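Local coordinates for putative exported protein (Bordetella pertussis, PDB 2DVZ) that probably serves as a periplasmic solute receptor for a tripartite-type transporter, enclosing a glutamate molecule between its two lobes, at residues Asp34-Leu39 and Gln279-Ser284; Val89-Arg94 and Glu297-Ala302; Thr168-Val173 and Leu192-Leu197. All blocks are in the same frame, centred on the assembly; numbering follows the deposited sequence.

Contact 1: residues Asp34-Leu39 and Gln279-Ser284; sequences DIIARL and QGSAPS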
ATOM      1  N   ASP A  34      -0.130   2.476  -7.829  1.00 10.80           N
ATOM      2  CA  ASP A  34      -0.333   3.149  -9.116  1.00 11.83           C
ATOM      3  C   ASP A  34      -0.811   4.620  -8.994  1.00 12.13           C
ATOM      4  O   ASP A  34      -0.279   5.515  -9.664  1.00 11.90           O
ATOM      5  CB  ASP A  34      -1.340   2.355  -9.933  1.00 11.60           C
ATOM      6  CG  ASP A  34      -1.387   2.782 -11.403  1.00 12.60           C
ATOM      7  OD1 ASP A  34      -0.316   2.762 -12.076  1.00 14.83           O
ATOM      8  OD2 ASP A  34      -2.508   3.082 -11.890  1.00 10.07           O
ATOM      9  N   ILE A  35      -1.800   4.871  -8.136  1.00 12.38           N
ATOM     10  CA  ILE A  35      -2.273   6.234  -7.945  1.00 12.42           C
ATOM     11  C   ILE A  35      -1.211   7.229  -7.482  1.00 12.37           C
ATOM     12  O   ILE A  35      -1.056   8.307  -8.088  1.00 12.74           O
ATOM     13  CB  ILE A  35      -3.509   6.329  -6.988  1.00 12.47           C
ATOM     14  CG1 ILE A  35      -4.723   5.678  -7.669  1.00 12.28           C
ATOM     15  CG2 ILE A  35      -3.806   7.843  -6.655  1.00 11.99           C
ATOM     16  CD1 ILE A  35      -5.819   5.248  -6.727  1.00 12.26           C
ATOM     17  N   ILE A  36      -0.524   6.879  -6.402  1.00 11.65           N
ATOM     18  CA  ILE A  36       0.501   7.717  -5.828  1.00 12.67           C
ATOM     19  C   ILE A  36       1.772   7.813  -6.734  1.00 13.29           C
ATOM     20  O   ILE A  36       2.334   8.917  -6.913  1.00 12.80           O
ATOM     21  CB  ILE A  36       0.897   7.197  -4.416  1.00 12.90           C
ATOM     22  CG1 ILE A  36      -0.233   7.455  -3.404  1.00 14.31           C
ATOM     23  CG2 ILE A  36       2.157   7.911  -3.931  1.00 15.28           C
ATOM     24  CD1 ILE A  36      -0.333   6.486  -2.220  1.00 12.54           C
ATOM     25  N   ALA A  37       2.215   6.651  -7.264  1.00 13.23           N
ATOM     26  CA  ALA A  37       3.311   6.576  -8.230  1.00 14.01           C
ATOM     27  C   ALA A  37       3.116   7.606  -9.339  1.00 14.09           C
ATOM     28  O   ALA A  37       4.002   8.418  -9.590  1.00 14.83           O
ATOM     29  CB  ALA A  37       3.424   5.145  -8.825  1.00 13.73           C
ATOM     30  N   ARG A  38       1.932   7.630  -9.951  1.00 14.20           N
ATOM     31  CA  ARG A  38       1.705   8.520 -11.108  1.00 14.53           C
ATOM     32  C   ARG A  38       1.639   9.978 -10.677  1.00 14.54           C
ATOM     33  O   ARG A  38       2.207  10.848 -11.342  1.00 14.25           O
ATOM     34  CB  ARG A  38       0.471   8.102 -11.909  1.00 14.20           C
ATOM     35  CG  ARG A  38       0.537   6.667 -12.380  1.00 15.18           C
ATOM     36  CD  ARG A  38      -0.540   6.281 -13.398  1.00 15.04           C
ATOM     37  NE  ARG A  38      -0.267   4.926 -13.912  1.00 16.15           N
ATOM     38  CZ  ARG A  38       0.244   4.665 -15.124  1.00 15.38           C
ATOM     39  NH1 ARG A  38       0.524   5.681 -15.959  1.00 11.81           N
ATOM     40  NH2 ARG A  38       0.485   3.389 -15.489  1.00 13.55           N
ATOM     41  N   LEU A  39       1.000  10.235  -9.533  1.00 14.58           N
ATOM     42  CA  LEU A  39       0.903  11.598  -9.027  1.00 14.58           C
ATOM     43  C   LEU A  39       2.277  12.183  -8.763  1.00 14.38           C
ATOM     44  O   LEU A  39       2.581  13.285  -9.242  1.00 13.75           O
ATOM     45  CB  LEU A  39       0.039  11.670  -7.745  1.00 15.27           C
ATOM     46  CG  LEU A  39      -0.019  12.998  -6.968  1.00 14.14           C
ATOM     47  CD1 LEU A  39      -0.846  13.959  -7.724  1.00 12.27           C
ATOM     48  CD2 LEU A  39      -0.582  12.789  -5.540  1.00 14.66           C
ATOM     49  N   GLN A 279      -6.911  11.876  -0.754  1.00 15.37           N
ATOM     50  CA  GLN A 279      -6.950  10.427  -0.965  1.00 14.66           C
ATOM     51  C   GLN A 279      -6.758   9.639   0.327  1.00 14.44           C
ATOM     52  O   GLN A 279      -7.038   8.448   0.352  1.00 15.10           O
ATOM     53  CB  GLN A 279      -5.875   9.963  -1.960  1.00 13.55           C
ATOM     54  CG  GLN A 279      -4.508  10.008  -1.390  1.00 11.31           C
ATOM     55  CD  GLN A 279      -3.401   9.619  -2.353  1.00 13.62           C
ATOM     56  OE1 GLN A 279      -3.447   9.895  -3.578  1.00 12.97           O
ATOM     57  NE2 GLN A 279      -2.356   9.016  -1.788  1.00 13.22           N
ATOM     58  N   GLY A 280      -6.253  10.290   1.378  1.00 13.71           N
ATOM     59  CA  GLY A 280      -6.040   9.611   2.641  1.00 13.18           C
ATOM     60  C   GLY A 280      -4.582   9.310   2.930  1.00 13.05           C
ATOM     61  O   GLY A 280      -4.301   8.314   3.568  1.00 12.81           O
ATOM     62  N   SER A 281      -3.674  10.152   2.405  1.00 12.66           N
ATOM     63  CA  SER A 281      -2.239  10.089   2.637  1.00 12.56           C
ATOM     64  C   SER A 281      -1.685  11.413   3.201  1.00 12.87           C
ATOM     65  O   SER A 281      -2.369  12.428   3.292  1.00 12.78           O
ATOM     66  CB  SER A 281      -1.467   9.787   1.340  1.00 12.47           C
ATOM     67  OG  SER A 281      -1.941   8.661   0.666  1.00 11.43           O
ATOM     68  N   ALA A 282      -0.415  11.383   3.550  1.00 13.07           N
ATOM     69  CA  ALA A 282       0.279  12.540   4.024  1.00 13.04           C
ATOM     70  C   ALA A 282       1.705  12.463   3.507  1.00 13.85           C
ATOM     71  O   ALA A 282       2.350  11.414   3.636  1.00 13.65           O
ATOM     72  CB  ALA A 282       0.280  12.551   5.557  1.00 13.25           C
ATOM     73  N   PRO A 283       2.221  13.590   2.960  1.00 15.14           N
ATOM     74  CA  PRO A 283       3.597  13.568   2.391  1.00 15.08           C
ATOM     75  C   PRO A 283       4.663  13.230   3.433  1.00 15.78           C
ATOM     76  O   PRO A 283       4.538  13.619   4.589  1.00 16.25           O
ATOM     77  CB  PRO A 283       3.809  14.999   1.855  1.00 15.37           C
ATOM     78  CG  PRO A 283       2.628  15.868   2.459  1.00 14.49           C
ATOM     79  CD  PRO A 283       1.534  14.914   2.841  1.00 14.23           C
ATOM     80  N   SER A 284       5.701  12.510   3.022  1.00 15.83           N
ATOM     81  CA  SER A 284       6.883  12.289   3.858  1.00 15.90           C
ATOM     82  C   SER A 284       8.119  13.045   3.257  1.00 15.87           C
ATOM     83  O   SER A 284       8.458  14.137   3.708  1.00 14.86           O
ATOM     84  CB  SER A 284       7.121  10.788   4.012  1.00 15.72           C
ATOM     85  OG  SER A 284       8.170  10.515   4.913  1.00 18.04           O
TER
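Gln279, in the last turn of helix 270-279, pushes its amide against Ile36, the two side chains crossing at about a right angle. Its NE2 lies 3.1 Å from Ile36 CG1, a tight approach whose exact value deserves some caution. The same nitrogen is 3.3 Å from Ile36 CD1, while OE1 slips past Ile35 and stands 3.7 Å from Ile35 CG2. The reach comes from chi1 of 73°, which wedges CG between the backbone N and the carbonyl carbon, followed by an extended chain. A long polar residue suits this place because its methylenes carry the amide out to the isoleucines, and the flat amide alone packs on them while its N-H is used on Ser281 OG.

Gly280 then ends the helix in a Schellman motif; at its phi of 106° a CB would be jammed against the carbonyl O of Gln279, so glycine is the fitting residue. The chain passes directly into strand 281-283, which runs antiparallel to strand 106-121, with backbone bonds from Gly280, Ala282 and Ser284 to Ala116, Asn114 and Phe112. In this two-lobed fold of the periplasmic binding protein class, Gln279 and Ser281, on either side of this glycine, face helix 32-48, whose first turn includes the glutamate-binding Thr33; Ile36 also lies beside Tyr243 of the glutamate site.

Ser281 OG is 4.0 Å from Ile36 CD1 and accepts a hydrogen bond from Gln279 NE2 that is nearly straight, with the oxygen in the amide plane, though its modelled length of 2.5 Å is doubtful. If real, it would probably help to hold the amide's rotation. The small hydroxyl is also bonded to Thr115 OG1, which satisfies a buried polar atom. Further on, Pro283 rests on Leu276, a residue that Leu39 of the other helix also touches.

Contact 2: residues Val89-Arg94 and Glu297-Ala302; sequences VNPACR and EQYDWA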
ATOM      1  N   VAL A  89       5.876  -7.863   3.921  1.00 18.23           N
ATOM      2  CA  VAL A  89       4.956  -8.996   4.058  1.00 17.79           C
ATOM      3  C   VAL A  89       5.328 -10.140   3.121  1.00 18.22           C
ATOM      4  O   VAL A  89       5.303 -11.296   3.527  1.00 18.56           O
ATOM      5  CB  VAL A  89       3.446  -8.593   3.892  1.00 17.35           C
ATOM      6  CG1 VAL A  89       2.518  -9.749   4.314  1.00 15.44           C
ATOM      7  CG2 VAL A  89       3.118  -7.346   4.677  1.00 15.63           C
ATOM      8  N   ASN A  90       5.646  -9.835   1.871  1.00 18.54           N
ATOM      9  CA  ASN A  90       6.100 -10.887   0.952  1.00 19.65           C
ATOM     10  C   ASN A  90       7.291 -11.714   1.423  1.00 20.39           C
ATOM     11  O   ASN A  90       7.266 -12.941   1.313  1.00 20.67           O
ATOM     12  CB  ASN A  90       6.364 -10.340  -0.442  1.00 19.38           C
ATOM     13  CG  ASN A  90       5.474 -10.972  -1.468  1.00 20.11           C
ATOM     14  OD1 ASN A  90       5.522 -12.182  -1.674  1.00 22.04           O
ATOM     15  ND2 ASN A  90       4.655 -10.171  -2.120  1.00 20.74           N
ATOM     16  N   PRO A  91       8.368 -11.038   1.879  1.00 21.15           N
ATOM     17  CA  PRO A  91       9.453 -11.643   2.628  1.00 21.19           C
ATOM     18  C   PRO A  91       8.985 -12.571   3.741  1.00 21.06           C
ATOM     19  O   PRO A  91       9.524 -13.661   3.860  1.00 21.36           O
ATOM     20  CB  PRO A  91      10.176 -10.416   3.200  1.00 21.58           C
ATOM     21  CG  PRO A  91      10.020  -9.415   2.151  1.00 20.94           C
ATOM     22  CD  PRO A  91       8.652  -9.609   1.603  1.00 20.98           C
ATOM     23  N   ALA A  92       8.007 -12.148   4.545  1.00 20.59           N
ATOM     24  CA  ALA A  92       7.505 -12.955   5.663  1.00 20.40           C
ATOM     25  C   ALA A  92       6.592 -14.117   5.202  1.00 20.96           C
ATOM     26  O   ALA A  92       6.564 -15.185   5.835  1.00 21.83           O
ATOM     27  CB  ALA A  92       6.801 -12.069   6.716  1.00 19.49           C
ATOM     28  N   CYS A  93       5.878 -13.906   4.095  1.00 20.73           N
ATOM     29  CA  CYS A  93       4.975 -14.889   3.511  1.00 21.60           C
ATOM     30  C   CYS A  93       5.727 -16.005   2.766  1.00 23.09           C
ATOM     31  O   CYS A  93       5.275 -17.171   2.744  1.00 23.47           O
ATOM     32  CB  CYS A  93       4.030 -14.182   2.533  1.00 21.17           C
ATOM     33  SG  CYS A  93       2.676 -15.176   1.807  1.00 19.35           S
ATOM     34  N   ARG A  94       6.854 -15.644   2.132  1.00 23.47           N
ATOM     35  CA  ARG A  94       7.620 -16.582   1.314  1.00 23.71           C
ATOM     36  C   ARG A  94       9.102 -16.558   1.691  1.00 24.51           C
ATOM     37  O   ARG A  94       9.931 -16.191   0.854  1.00 24.35           O
ATOM     38  CB  ARG A  94       7.488 -16.221  -0.159  1.00 23.72           C
ATOM     39  CG  ARG A  94       6.140 -16.477  -0.773  1.00 23.78           C
ATOM     40  CD  ARG A  94       6.097 -15.807  -2.131  1.00 27.29           C
ATOM     41  NE  ARG A  94       6.963 -16.471  -3.104  1.00 27.76           N
ATOM     42  CZ  ARG A  94       7.063 -16.166  -4.393  1.00 28.74           C
ATOM     43  NH1 ARG A  94       6.364 -15.159  -4.911  1.00 28.16           N
ATOM     44  NH2 ARG A  94       7.890 -16.876  -5.175  1.00 28.86           N
ATOM     45  N   GLU A 297      11.480  -1.470  10.157  1.00 20.14           N
ATOM     46  CA  GLU A 297      10.334  -1.546  11.075  1.00 20.69           C
ATOM     47  C   GLU A 297       9.220  -2.407  10.522  1.00 20.31           C
ATOM     48  O   GLU A 297       8.780  -3.317  11.197  1.00 21.05           O
ATOM     49  CB  GLU A 297       9.801  -0.172  11.425  1.00 20.35           C
ATOM     50  CG  GLU A 297      10.675   0.513  12.426  1.00 23.40           C
ATOM     51  CD  GLU A 297      10.428   2.018  12.513  1.00 28.29           C
ATOM     52  OE1 GLU A 297       9.685   2.600  11.662  1.00 28.23           O
ATOM     53  OE2 GLU A 297      11.002   2.609  13.465  1.00 31.28           O
ATOM     54  N   GLN A 298       8.775  -2.148   9.300  1.00 19.93           N
ATOM     55  CA  GLN A 298       7.674  -2.929   8.769  1.00 19.90           C
ATOM     56  C   GLN A 298       8.086  -4.393   8.587  1.00 19.85           C
ATOM     57  O   GLN A 298       7.335  -5.275   8.908  1.00 19.31           O
ATOM     58  CB  GLN A 298       7.127  -2.341   7.459  1.00 19.22           C
ATOM     59  CG  GLN A 298       6.467  -0.964   7.593  1.00 19.68           C
ATOM     60  CD  GLN A 298       5.188  -0.942   8.443  1.00 18.97           C
ATOM     61  OE1 GLN A 298       4.457  -1.923   8.545  1.00 21.56           O
ATOM     62  NE2 GLN A 298       4.904   0.199   9.009  1.00 17.67           N
ATOM     63  N   TYR A 299       9.272  -4.622   8.035  1.00 21.00           N
ATOM     64  CA  TYR A 299       9.819  -5.952   7.858  1.00 22.01           C
ATOM     65  C   TYR A 299       9.806  -6.736   9.153  1.00 22.51           C
ATOM     66  O   TYR A 299       9.328  -7.861   9.192  1.00 23.75           O
ATOM     67  CB  TYR A 299      11.248  -5.843   7.339  1.00 23.32           C
ATOM     68  CG  TYR A 299      11.931  -7.160   7.062  1.00 23.72           C
ATOM     69  CD1 TYR A 299      11.957  -7.689   5.775  1.00 24.05           C
ATOM     70  CD2 TYR A 299      12.572  -7.863   8.087  1.00 26.04           C
ATOM     71  CE1 TYR A 299      12.595  -8.910   5.500  1.00 25.49           C
ATOM     72  CE2 TYR A 299      13.220  -9.097   7.830  1.00 27.35           C
ATOM     73  CZ  TYR A 299      13.227  -9.598   6.531  1.00 26.06           C
ATOM     74  OH  TYR A 299      13.854 -10.787   6.272  1.00 27.19           O
ATOM     75  N   ASP A 300      10.326  -6.152  10.219  1.00 22.95           N
ATOM     76  CA  ASP A 300      10.378  -6.841  11.499  1.00 23.66           C
ATOM     77  C   ASP A 300       9.005  -7.124  12.034  1.00 24.23           C
ATOM     78  O   ASP A 300       8.760  -8.209  12.561  1.00 24.61           O
ATOM     79  CB  ASP A 300      11.216  -6.058  12.519  1.00 23.25           C
ATOM     80  CG  ASP A 300      12.705  -6.093  12.185  1.00 23.87           C
ATOM     81  OD1 ASP A 300      13.115  -6.926  11.327  1.00 24.19           O
ATOM     82  OD2 ASP A 300      13.462  -5.297  12.784  1.00 23.38           O
ATOM     83  N   TRP A 301       8.108  -6.150  11.899  1.00 24.45           N
ATOM     84  CA  TRP A 301       6.746  -6.335  12.350  1.00 25.39           C
ATOM     85  C   TRP A 301       6.042  -7.508  11.592  1.00 25.25           C
ATOM     86  O   TRP A 301       5.404  -8.337  12.225  1.00 24.15           O
ATOM     87  CB  TRP A 301       5.993  -5.014  12.254  1.00 26.24           C
ATOM     88  CG  TRP A 301       4.525  -5.169  12.254  1.00 28.24           C
ATOM     89  CD1 TRP A 301       3.701  -5.250  13.358  1.00 29.07           C
ATOM     90  CD2 TRP A 301       3.673  -5.264  11.107  1.00 28.64           C
ATOM     91  NE1 TRP A 301       2.399  -5.394  12.958  1.00 29.42           N
ATOM     92  CE2 TRP A 301       2.345  -5.398  11.586  1.00 30.03           C
ATOM     93  CE3 TRP A 301       3.901  -5.250   9.720  1.00 28.75           C
ATOM     94  CZ2 TRP A 301       1.233  -5.532  10.716  1.00 29.56           C
ATOM     95  CZ3 TRP A 301       2.798  -5.389   8.852  1.00 28.78           C
ATOM     96  CH2 TRP A 301       1.484  -5.527   9.360  1.00 29.00           C
ATOM     97  N   ALA A 302       6.206  -7.593  10.268  1.00 25.14           N
ATOM     98  CA  ALA A 302       5.624  -8.689   9.478  1.00 26.66           C
ATOM     99  C   ALA A 302       6.155 -10.093   9.871  1.00 27.94           C
ATOM    100  O   ALA A 302       5.394 -11.068   9.905  1.00 27.23           O
ATOM    101  CB  ALA A 302       5.778  -8.442   7.953  1.00 25.18           C
TER
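Pro91 overlaps the ring of Tyr299, its CB lying 3.7 Å from Tyr299 CE1 and meeting the ring obliquely. The contact is a helix-helix packing: helix 84-93, which starts at the glutamate pocket, lies against the long C-terminal helix 288-307. Over these segments the axes come within 8.6 Å, and both run in nearly the same sense, with a crossing angle of -30°. No hydrogen bond joins the two; the union is apolar.

Tyr299 does not aim its CB directly at the partner helix. Its CG is anti to the backbone N (chi1 -178°), which swings the ring out to Pro91, and a broad aromatic suits this margin because it spans the widening distance between the backbones. Proline fits the opposite helix in its own way: it presents a compact rigid ring, and, having no N-H, it belongs at the kink where the backbone bond to the preceding turn is absent.

The close centre of the packing is built from small residues. Ala302 points its methyl at the other helix, where CB is 4.0 Å from Val89 CA and equally 4.0 Å from Ala92 CB. Val89 adds one branch, CG2, at 4.4 Å from Ala302 CB; the Val89 side chain also touches Val154, Leu157 and Leu313. It lies about 5 Å from the side chain of the glutamate-binding Ser85, which places the contact next to the glutamate site. One residue past Ala92, Cys93 is tied by a disulfide to Cys152, which fastens the end of helix 84-93 to the chain just ahead of helix 154-166. Alanine on both helices lets backbone meet side chain: the Ala92 methyl carbon CB stands 3.6 Å from the carbonyl oxygen O of Ala302.

Contact 3: residues Thr168-Val173 and Leu192-Leu197; sequences TDIVHV and LIFDNL. With GLU (glutamic acid), chain G.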
ATOM      1  N   THR A 168     -13.508 -13.060  13.944  1.00 16.12           N
ATOM      2  CA  THR A 168     -14.396 -13.236  12.820  1.00 15.69           C
ATOM      3  C   THR A 168     -13.784 -14.217  11.831  1.00 15.76           C
ATOM      4  O   THR A 168     -12.598 -14.556  11.945  1.00 15.59           O
ATOM      5  CB  THR A 168     -14.783 -11.882  12.174  1.00 15.78           C
ATOM      6  OG1 THR A 168     -13.595 -11.165  11.863  1.00 16.22           O
ATOM      7  CG2 THR A 168     -15.666 -11.013  13.152  1.00 14.71           C
ATOM      8  N   ASP A 169     -14.612 -14.697  10.895  1.00 16.44           N
ATOM      9  CA  ASP A 169     -14.242 -15.722   9.913  1.00 16.90           C
ATOM     10  C   ASP A 169     -14.853 -15.262   8.621  1.00 17.67           C
ATOM     11  O   ASP A 169     -16.067 -15.222   8.462  1.00 17.43           O
ATOM     12  CB  ASP A 169     -14.775 -17.104  10.341  1.00 17.02           C
ATOM     13  CG  ASP A 169     -14.624 -18.196   9.265  1.00 19.08           C
ATOM     14  OD1 ASP A 169     -14.212 -17.937   8.102  1.00 22.78           O
ATOM     15  OD2 ASP A 169     -14.944 -19.360   9.598  1.00 19.59           O
ATOM     16  N   ILE A 170     -13.974 -14.876   7.706  1.00 18.82           N
ATOM     17  CA  ILE A 170     -14.352 -14.250   6.452  1.00 19.53           C
ATOM     18  C   ILE A 170     -13.349 -14.771   5.475  1.00 18.77           C
ATOM     19  O   ILE A 170     -12.205 -15.079   5.864  1.00 19.16           O
ATOM     20  CB  ILE A 170     -14.436 -12.655   6.524  1.00 20.12           C
ATOM     21  CG1 ILE A 170     -13.270 -12.028   7.295  1.00 21.90           C
ATOM     22  CG2 ILE A 170     -15.616 -12.242   7.363  1.00 21.65           C
ATOM     23  CD1 ILE A 170     -13.497 -10.496   7.706  1.00 20.01           C
ATOM     24  N   VAL A 171     -13.788 -14.927   4.230  1.00 17.64           N
ATOM     25  CA  VAL A 171     -13.024 -15.670   3.240  1.00 17.25           C
ATOM     26  C   VAL A 171     -12.231 -14.761   2.320  1.00 16.13           C
ATOM     27  O   VAL A 171     -12.785 -13.897   1.643  1.00 16.53           O
ATOM     28  CB  VAL A 171     -13.912 -16.664   2.405  1.00 17.57           C
ATOM     29  CG1 VAL A 171     -13.050 -17.399   1.364  1.00 17.66           C
ATOM     30  CG2 VAL A 171     -14.591 -17.673   3.331  1.00 18.09           C
ATOM     31  N   HIS A 172     -10.930 -15.008   2.272  1.00 15.15           N
ATOM     32  CA  HIS A 172     -10.008 -14.239   1.472  1.00 14.23           C
ATOM     33  C   HIS A 172     -10.134 -14.522  -0.005  1.00 14.06           C
ATOM     34  O   HIS A 172     -10.104 -15.656  -0.420  1.00 14.51           O
ATOM     35  CB  HIS A 172      -8.573 -14.501   1.919  1.00 13.67           C
ATOM     36  CG  HIS A 172      -7.554 -13.803   1.080  1.00 13.56           C
ATOM     37  ND1 HIS A 172      -6.444 -14.449   0.574  1.00 12.97           N
ATOM     38  CD2 HIS A 172      -7.478 -12.520   0.647  1.00 13.30           C
ATOM     39  CE1 HIS A 172      -5.718 -13.589  -0.125  1.00 14.02           C
ATOM     40  NE2 HIS A 172      -6.320 -12.411  -0.097  1.00 14.53           N
ATOM     41  N   VAL A 173     -10.303 -13.474  -0.795  1.00 13.98           N
ATOM     42  CA  VAL A 173     -10.220 -13.590  -2.229  1.00 13.52           C
ATOM     43  C   VAL A 173      -9.147 -12.610  -2.711  1.00 14.07           C
ATOM     44  O   VAL A 173      -9.377 -11.376  -2.699  1.00 14.78           O
ATOM     45  CB  VAL A 173     -11.550 -13.277  -2.964  1.00 12.96           C
ATOM     46  CG1 VAL A 173     -11.361 -13.481  -4.485  1.00 11.19           C
ATOM     47  CG2 VAL A 173     -12.735 -14.131  -2.403  1.00 12.41           C
ATOM     48  N   LEU A 192     -16.833  -7.440   1.300  1.00 13.44           N
ATOM     49  CA  LEU A 192     -15.840  -6.673   2.044  1.00 12.08           C
ATOM     50  C   LEU A 192     -14.602  -6.449   1.178  1.00 11.84           C
ATOM     51  O   LEU A 192     -14.312  -7.230   0.251  1.00 11.78           O
ATOM     52  CB  LEU A 192     -15.411  -7.421   3.334  1.00 11.80           C
ATOM     53  CG  LEU A 192     -16.271  -7.497   4.614  1.00 11.95           C
ATOM     54  CD1 LEU A 192     -17.747  -8.015   4.440  1.00  9.49           C
ATOM     55  CD2 LEU A 192     -15.538  -8.306   5.679  1.00 10.50           C
ATOM     56  N   ILE A 193     -13.875  -5.386   1.494  1.00 11.33           N
ATOM     57  CA  ILE A 193     -12.563  -5.163   0.922  1.00 11.15           C
ATOM     58  C   ILE A 193     -11.667  -4.620   1.996  1.00 11.86           C
ATOM     59  O   ILE A 193     -12.075  -3.770   2.786  1.00 12.67           O
ATOM     60  CB  ILE A 193     -12.589  -4.235  -0.320  1.00 11.56           C
ATOM     61  CG1 ILE A 193     -11.234  -4.271  -1.065  1.00 10.40           C
ATOM     62  CG2 ILE A 193     -13.094  -2.799   0.023  1.00 12.37           C
ATOM     63  CD1 ILE A 193     -11.129  -3.399  -2.259  1.00  9.42           C
ATOM     64  N   PHE A 194     -10.449  -5.151   2.058  1.00 11.74           N
ATOM     65  CA  PHE A 194      -9.391  -4.517   2.837  1.00 10.55           C
ATOM     66  C   PHE A 194      -8.517  -3.793   1.843  1.00 11.18           C
ATOM     67  O   PHE A 194      -7.990  -4.415   0.925  1.00 11.64           O
ATOM     68  CB  PHE A 194      -8.610  -5.569   3.610  1.00  9.96           C
ATOM     69  CG  PHE A 194      -9.365  -6.124   4.786  1.00  8.23           C
ATOM     70  CD1 PHE A 194      -9.170  -5.595   6.069  1.00  7.42           C
ATOM     71  CD2 PHE A 194     -10.285  -7.161   4.620  1.00  8.31           C
ATOM     72  CE1 PHE A 194      -9.892  -6.099   7.149  1.00  8.68           C
ATOM     73  CE2 PHE A 194     -11.035  -7.669   5.727  1.00  6.90           C
ATOM     74  CZ  PHE A 194     -10.834  -7.142   6.969  1.00  7.85           C
ATOM     75  N   ASP A 195      -8.407  -2.474   1.985  1.00 11.32           N
ATOM     76  CA  ASP A 195      -7.648  -1.680   1.046  1.00 11.26           C
ATOM     77  C   ASP A 195      -6.765  -0.623   1.709  1.00 11.71           C
ATOM     78  O   ASP A 195      -6.876  -0.343   2.923  1.00 10.95           O
ATOM     79  CB  ASP A 195      -8.587  -1.003   0.038  1.00 11.29           C
ATOM     80  CG  ASP A 195      -7.885  -0.631  -1.257  1.00 12.49           C
ATOM     81  OD1 ASP A 195      -6.711  -1.039  -1.446  1.00 14.48           O
ATOM     82  OD2 ASP A 195      -8.504   0.071  -2.088  1.00 12.67           O
ATOM     83  N   ASN A 196      -5.860  -0.082   0.887  1.00 11.84           N
ATOM     84  CA  ASN A 196      -5.161   1.138   1.183  1.00 11.81           C
ATOM     85  C   ASN A 196      -6.137   2.176   0.714  1.00 11.78           C
ATOM     86  O   ASN A 196      -6.764   2.028  -0.330  1.00 12.45           O
ATOM     87  CB  ASN A 196      -3.823   1.245   0.403  1.00 12.30           C
ATOM     88  CG  ASN A 196      -3.078  -0.129   0.253  1.00 11.68           C
ATOM     89  OD1 ASN A 196      -2.965  -0.650  -0.860  1.00 13.33           O
ATOM     90  ND2 ASN A 196      -2.591  -0.689   1.348  1.00  8.16           N
ATOM     91  N   LEU A 197      -6.274   3.238   1.493  1.00 11.84           N
ATOM     92  CA  LEU A 197      -7.367   4.195   1.308  1.00 10.95           C
ATOM     93  C   LEU A 197      -7.475   4.866  -0.083  1.00 10.74           C
ATOM     94  O   LEU A 197      -8.569   4.909  -0.633  1.00 11.78           O
ATOM     95  CB  LEU A 197      -7.432   5.176   2.513  1.00 10.96           C
ATOM     96  CG  LEU A 197      -8.601   6.185   2.645  1.00 11.26           C
ATOM     97  CD1 LEU A 197     -10.038   5.569   2.360  1.00  9.17           C
ATOM     98  CD2 LEU A 197      -8.519   6.876   3.999  1.00  9.36           C
TER
HETATM   99  N   GLU G1055      -1.380  -3.812  -1.211  1.00 11.71           N
HETATM  100  CA  GLU G1055      -0.392  -2.877  -1.782  1.00 11.29           C
HETATM  101  C   GLU G1055       0.436  -2.194  -0.706  1.00 12.00           C
HETATM  102  O   GLU G1055       0.428  -0.978  -0.491  1.00 12.47           O
HETATM  103  CB  GLU G1055      -1.062  -1.902  -2.746  1.00 11.17           C
HETATM  104  CG  GLU G1055      -2.056  -2.606  -3.687  1.00  8.76           C
HETATM  105  CD  GLU G1055      -2.203  -1.949  -5.028  1.00  9.91           C
HETATM  106  OE1 GLU G1055      -1.501  -0.938  -5.241  1.00 10.90           O
HETATM  107  OE2 GLU G1055      -3.003  -2.454  -5.894  1.00 10.40           O
HETATM  108  OXT GLU G1055       1.211  -2.894  -0.036  1.00 12.13           O
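Ile170 and Leu192 cross at about a right angle, the terminal methyl of one meeting a branch of the other: Ile170 CD1 is 3.6 Å from Leu192 CD2. The same methyl reaches the edge of the Phe194 ring near its plane, 4.2 Å from Phe194 CE2. For Ile170, a chi1 of 43° sets CG1 between the backbone N and the carbonyl carbon and carries CD1 across to both partners. Branched apolar side chains suit this buried spot because their methyls can pack against each other and against the ring edge with no polar atom to satisfy.

The backbones themselves stay apart, with Ile170 CA and Leu192 CA 8.9 Å from each other, since strand 145-148 runs between strands 171-174 and 192-196 and pairs with both in parallel. With helix 178-187 linking them, the outer two strands form a beta-alpha-beta crossover. Tyr146 of the middle strand touches Ile170 and Leu192, and its ring meets Phe194 edge-to-face; the ring of Phe162, in helix 154-166, also meets the Phe194 ring edge-to-face.

Along strand 192-196 the side chains alternate, so Ile193 faces helix 178-187 instead. At the far end Asn196 belongs to the glutamate site. Beside it, Asp195 OD1 accepts a weak bond from Asn196 N (2.7 Å, 133°) and a hydrogen bond from Ser178 OG, while Asp195 OD2 is bonded to the hydroxyls of Ser199 and Ser200.

The three contacts are spread round the bound glutamate. Ile35 of contact 1 has its side chain about 8 Å from the ligand and Val89 of contact 2 about 7 Å, while segment 192-197 of contact 3 carries Asn196 of the pocket, although the touching residues are Ile170, Leu192 and Phe194. Contacts 1 and 3 touch: Gln279 O lies 3.6 Å from Leu197 CG, though their centres are about 22 Å apart, and both reach the same sheet. Contact 2 stands off, its nearest atoms about 11 Å from contact 1 and about 9 Å from contact 3. Along the chain, contact 3 is nested inside both other loops, whereas contacts 1 and 2 interleave, helix 288-307 following strand 281-283.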